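Alp7A (Bacillus subtilis, PDB 5EC0) binds adenine nucleotide as an actin-like protein of the bacterial cytoskeleton and probably forms filaments that segregate plasmid DNA. Local coordinates at residues 33-36 with 37-41; 266-269 with 270-274. All coordinates share one frame; numbering follows the deposited sequence.

Contact 1. Residues 33-36 with 37-41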
loop_
_atom_site.group_PDB
_atom_site.type_symbol
_atom_site.label_atom_id
_atom_site.label_comp_id
_atom_site.label_asym_id
_atom_site.label_seq_id
_atom_site.Cartn_x
_atom_site.Cartn_y
_atom_site.Cartn_z
ATOM N N ILE A 33 -23.527 -4.180 4.999
ATOM C CA ILE A 33 -24.665 -4.222 5.901
ATOM C C ILE A 33 -25.947 -4.046 5.092
ATOM O O ILE A 33 -25.890 -3.768 3.901
ATOM C CB ILE A 33 -24.548 -3.128 6.971
ATOM C CG1 ILE A 33 -24.613 -1.746 6.308
ATOM C CG2 ILE A 33 -23.227 -3.277 7.729
ATOM C CD1 ILE A 33 -24.482 -0.579 7.267
ATOM N N SER A 34 -27.102 -4.187 5.733
ATOM C CA SER A 34 -28.370 -4.087 5.012
ATOM C C SER A 34 -28.871 -2.649 5.011
ATOM O O SER A 34 -28.292 -1.787 5.670
ATOM C CB SER A 34 -29.421 -5.016 5.626
ATOM O OG SER A 34 -29.884 -4.505 6.864
ATOM N N LYS A 35 -29.946 -2.390 4.273
ATOM C CA LYS A 35 -30.514 -1.049 4.213
ATOM C C LYS A 35 -30.988 -0.576 5.591
ATOM O O LYS A 35 -30.690 0.547 6.006
ATOM C CB LYS A 35 -31.673 -0.997 3.211
ATOM C CG LYS A 35 -32.474 0.303 3.237
ATOM C CD LYS A 35 -33.477 0.354 2.100
ATOM C CE LYS A 35 -34.334 1.611 2.148
ATOM N NZ LYS A 35 -35.367 1.576 3.235
ATOM N N GLU A 36 -31.711 -1.429 6.309
ATOM C CA GLU A 36 -32.246 -1.002 7.588
ATOM C C GLU A 36 -31.120 -0.863 8.606
ATOM O O GLU A 36 -31.209 -0.037 9.500
ATOM C CB GLU A 36 -33.324 -1.966 8.103
ATOM C CG GLU A 36 -32.859 -2.866 9.230
ATOM C CD GLU A 36 -33.875 -3.908 9.618
ATOM O OE1 GLU A 36 -34.974 -3.932 9.019
ATOM O OE2 GLU A 36 -33.564 -4.710 10.522
ATOM N N ALA A 37 -30.060 -1.658 8.478
ATOM C CA ALA A 37 -28.946 -1.543 9.419
ATOM C C ALA A 37 -28.223 -0.203 9.230
ATOM O O ALA A 37 -27.790 0.413 10.200
ATOM C CB ALA A 37 -27.974 -2.710 9.258
ATOM N N ALA A 38 -28.126 0.244 7.978
ATOM C CA ALA A 38 -27.477 1.513 7.631
ATOM C C ALA A 38 -28.311 2.711 8.077
ATOM O O ALA A 38 -27.778 3.779 8.399
ATOM C CB ALA A 38 -27.217 1.576 6.132
ATOM N N GLU A 39 -29.625 2.531 8.082
ATOM C CA GLU A 39 -30.527 3.506 8.674
ATOM C C GLU A 39 -30.538 3.273 10.182
ATOM O O GLU A 39 -30.596 2.137 10.639
ATOM C CB GLU A 39 -31.924 3.380 8.061
ATOM C CG GLU A 39 -31.896 3.361 6.530
ATOM C CD GLU A 39 -33.277 3.309 5.892
ATOM O OE1 GLU A 39 -33.824 2.197 5.733
ATOM O OE2 GLU A 39 -33.805 4.381 5.528
ATOM N N GLY A 40 -30.435 4.331 10.972
ATOM C CA GLY A 40 -30.326 4.135 12.411
ATOM C C GLY A 40 -28.988 3.530 12.822
ATOM O O GLY A 40 -28.796 3.131 13.972
ATOM N N LYS A 41 -28.072 3.436 11.860
ATOM C CA LYS A 41 -26.660 3.189 12.133
ATOM C C LYS A 41 -26.079 4.446 12.740
ATOM O O LYS A 41 -25.640 4.475 13.895
ATOM C CB LYS A 41 -25.903 2.845 10.848
ATOM C CG LYS A 41 -24.379 2.938 10.951
ATOM C CD LYS A 41 -23.821 1.666 11.568
ATOM C CE LYS A 41 -22.347 1.782 11.870
ATOM N NZ LYS A 41 -22.066 2.902 12.806
#
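Lys35 NZ reaches one carboxylate oxygen of Glu39, OE1, at 3.0 Å, a salt bridge that links the first turn of the short helix 35-38 to the residue just beyond it. Ser34 is the N-cap of this helix. The ammonium comes to OE1 from the syn side, about 32° out of the carboxylate plane. The lysine chain sets off with CG anti to its backbone N (chi1 171°), runs straight through CD and CE, and bends only at the last torsion, which turns NZ back over the acid. Under the bridge, Glu39 N donates to Lys35 O at 3.1 Å, an i to i+4 bond that closes the turn.

In the cap, Ser34 OG accepts from Ala37 N at 3.3 Å, and this fairly straight bond (154°) occupies an amide of the first turn. The same hydroxyl oxygen lies 3.5 Å from Ala37 CB, while Ser34 O takes the next amide, that of Ala38.

Ile33 makes the apolar side. Its backbone pairs with Tyr68 of strand 65-71, and its side chain rests on Leu57 and Leu70, so the helix sits against the sheet at the end of strand 22-33. Across the turn, Ile33 CB stands 4.1 Å from Ala37 CB, and the tip of its longer branch, CD1, touches Ala38 CB at 3.7 Å.

Contact 2. Residues 266-269 with 270-274. With ADP (adenosine-5'-diphosphate), chain D.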
loop_
_atom_site.group_PDB
_atom_site.type_symbol
_atom_site.label_atom_id
_atom_site.label_comp_id
_atom_site.label_asym_id
_atom_site.label_seq_id
_atom_site.Cartn_x
_atom_site.Cartn_y
_atom_site.Cartn_z
ATOM N N GLU A 266 0.795 -4.813 16.375
ATOM C CA GLU A 266 1.260 -4.230 15.121
ATOM C C GLU A 266 1.325 -2.700 15.182
ATOM O O GLU A 266 2.307 -2.111 14.754
ATOM C CB GLU A 266 0.344 -4.685 13.988
ATOM C CG GLU A 266 0.653 -4.119 12.611
ATOM C CD GLU A 266 -0.458 -4.433 11.625
ATOM O OE1 GLU A 266 -1.645 -4.357 12.020
ATOM O OE2 GLU A 266 -0.147 -4.771 10.465
ATOM N N LYS A 267 0.291 -2.066 15.735
ATOM C CA LYS A 267 0.252 -0.607 15.835
ATOM C C LYS A 267 1.288 -0.067 16.817
ATOM O O LYS A 267 1.972 0.908 16.524
ATOM C CB LYS A 267 -1.141 -0.124 16.246
ATOM C CG LYS A 267 -1.235 1.390 16.398
ATOM C CD LYS A 267 -2.664 1.854 16.666
ATOM C CE LYS A 267 -2.747 3.375 16.774
ATOM N NZ LYS A 267 -4.159 3.858 16.933
ATOM N N PHE A 268 1.384 -0.689 17.988
ATOM C CA PHE A 268 2.416 -0.342 18.961
ATOM C C PHE A 268 3.837 -0.446 18.371
ATOM O O PHE A 268 4.677 0.421 18.604
ATOM C CB PHE A 268 2.286 -1.243 20.190
ATOM C CG PHE A 268 3.371 -1.048 21.211
ATOM C CD1 PHE A 268 3.329 0.022 22.088
ATOM C CD2 PHE A 268 4.427 -1.947 21.305
ATOM C CE1 PHE A 268 4.325 0.204 23.043
ATOM C CE2 PHE A 268 5.420 -1.775 22.251
ATOM C CZ PHE A 268 5.373 -0.698 23.121
ATOM N N ILE A 269 4.095 -1.492 17.593
ATOM C CA ILE A 269 5.427 -1.682 17.013
ATOM C C ILE A 269 5.841 -0.580 16.022
ATOM O O ILE A 269 6.883 0.036 16.204
ATOM C CB ILE A 269 5.542 -3.045 16.325
ATOM C CG1 ILE A 269 5.636 -4.143 17.390
ATOM C CG2 ILE A 269 6.767 -3.088 15.446
ATOM C CD1 ILE A 269 5.710 -5.554 16.841
ATOM N N TYR A 270 5.051 -0.305 14.991
ATOM C CA TYR A 270 5.488 0.721 14.034
ATOM C C TYR A 270 5.430 2.118 14.651
ATOM O O TYR A 270 6.258 2.965 14.334
ATOM C CB TYR A 270 4.689 0.670 12.708
ATOM C CG TYR A 270 3.226 1.063 12.728
ATOM C CD1 TYR A 270 2.831 2.403 12.788
ATOM C CD2 TYR A 270 2.230 0.097 12.601
ATOM C CE1 TYR A 270 1.466 2.767 12.776
ATOM C CE2 TYR A 270 0.872 0.446 12.586
ATOM C CZ TYR A 270 0.504 1.775 12.675
ATOM O OH TYR A 270 -0.834 2.096 12.659
ATOM N N SER A 271 4.485 2.341 15.558
ATOM C CA SER A 271 4.474 3.573 16.339
ATOM C C SER A 271 5.730 3.733 17.189
ATOM O O SER A 271 6.156 4.859 17.418
ATOM C CB SER A 271 3.249 3.646 17.258
ATOM O OG SER A 271 2.064 3.280 16.582
ATOM N N ASN A 272 6.318 2.628 17.661
ATOM C CA ASN A 272 7.384 2.709 18.671
ATOM C C ASN A 272 8.753 2.184 18.266
ATOM O O ASN A 272 9.746 2.458 18.946
ATOM C CB ASN A 272 6.962 1.977 19.943
ATOM C CG ASN A 272 5.995 2.775 20.767
ATOM O OD1 ASN A 272 6.395 3.526 21.653
ATOM N ND2 ASN A 272 4.710 2.629 20.474
ATOM N N ILE A 273 8.811 1.405 17.192
ATOM C CA ILE A 273 10.093 1.014 16.640
ATOM C C ILE A 273 10.796 2.308 16.249
ATOM O O ILE A 273 10.147 3.275 15.833
ATOM C CB ILE A 273 9.949 0.067 15.421
ATOM C CG1 ILE A 273 11.297 -0.578 15.076
ATOM C CG2 ILE A 273 9.358 0.805 14.213
ATOM C CD1 ILE A 273 11.723 -1.630 16.050
ATOM N N GLY A 274 12.111 2.354 16.412
ATOM C CA GLY A 274 12.839 3.543 16.019
ATOM C C GLY A 274 13.257 4.410 17.188
ATOM O O GLY A 274 14.155 5.241 17.051
HETATM P PB ADP D . 0.464 -5.243 3.409
HETATM O O1B ADP D . -0.184 -4.371 2.341
HETATM O O2B ADP D . 0.656 -6.707 3.051
HETATM O O3B ADP D . -0.082 -5.092 4.809
HETATM P PA ADP D . 2.383 -3.115 3.832
HETATM O O1A ADP D . 1.175 -2.205 3.816
HETATM O O2A ADP D . 3.618 -2.757 3.024
HETATM O O3A ADP D . 1.970 -4.650 3.510
HETATM O "O5'" ADP D . 2.848 -3.321 5.345
HETATM C "C5'" ADP D . 1.955 -3.195 6.445
HETATM C "C4'" ADP D . 2.866 -3.092 7.650
HETATM O "O4'" ADP D . 3.443 -1.789 7.658
HETATM C "C3'" ADP D . 2.165 -3.232 8.987
HETATM O "O3'" ADP D . 2.306 -4.560 9.489
HETATM C "C2'" ADP D . 2.894 -2.261 9.897
HETATM O "O2'" ADP D . 3.654 -3.025 10.832
HETATM C "C1'" ADP D . 3.836 -1.481 8.988
HETATM N N9 ADP D . 3.789 -0.012 9.171
HETATM C C8 ADP D . 4.900 0.746 9.285
HETATM N N7 ADP D . 4.586 2.052 9.435
HETATM C C5 ADP D . 3.247 2.141 9.402
HETATM C C6 ADP D . 2.293 3.262 9.510
HETATM N N6 ADP D . 2.759 4.530 9.677
HETATM N N1 ADP D . 0.976 2.968 9.428
HETATM C C2 ADP D . 0.549 1.694 9.270
HETATM N N3 ADP D . 1.360 0.611 9.163
HETATM C C4 ADP D . 2.712 0.778 9.229
#
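The ring of Tyr270 is sandwiched between Lys267 O and the adenine of ADP, on the side of helix 262-272 that faces the nucleotide. The base lies over one face, with ADP C4 3.4 Å above the ring plane and offset toward the rim, while Tyr270 CE1 approaches ADP N1 to 3.4 Å. On the opposite face Lys267 O sits above the ring centre, 3.9 Å from its plane. A chi1 of 69° places the ring between its own backbone N and carbonyl carbon, folding it back over the preceding turn.

One turn earlier, Glu266 holds the sugar of the same nucleotide: the ribose hydroxyl O3' donates to OE2 at 2.6 Å. The glutamate chain is extended, carrying its carboxylate past the tyrosine to the ribose.

Among the hydrogen bonds that finish the helix, Tyr270 N donates to Glu266 O and Ser271 N to Lys267 O. Ile269 O is gripped twice, by Ile273 N nearly along the C=O axis and by Asn272 N from above the carbonyl plane. Asn272 ND2 meets Phe268 O at 2.9 Å on a lone pair, in the carbonyl plane. That bond helps hold the amide over a face of the Phe268 ring, stacked with the planes 29° apart and ND2 3.4 Å from Phe268 CD1. Helix 292-313 packs behind, through Ile295 on Phe268 and Ile269.

A single helix thus offers the adenine a flat stacking surface and the ribose O3' a carboxylate that accepts its hydrogen bond.

Overall arrangement
The two contacts stand about 35 Å apart between centres, with nearest atoms about 18 Å apart, and they share no helix or sheet. Contact 1 comes first along the chain and closes long before contact 2 opens. It lies on the surface, about 30 Å from the centre of the chain, where helix 35-38 follows strand 22-33 of the large mixed sheet. Contact 2, on helix 262-272, lies in the Alp7A C-terminal domain, about 17 Å from the chain centre, and forms part of the ADP pocket. The nucleotide site is built from parts far apart in the sequence, Asn12 and Ser13 near the start and Glu266 and Tyr270 in the second half, as expected of an actin-like ATPase fold; contact 1 is remote from it.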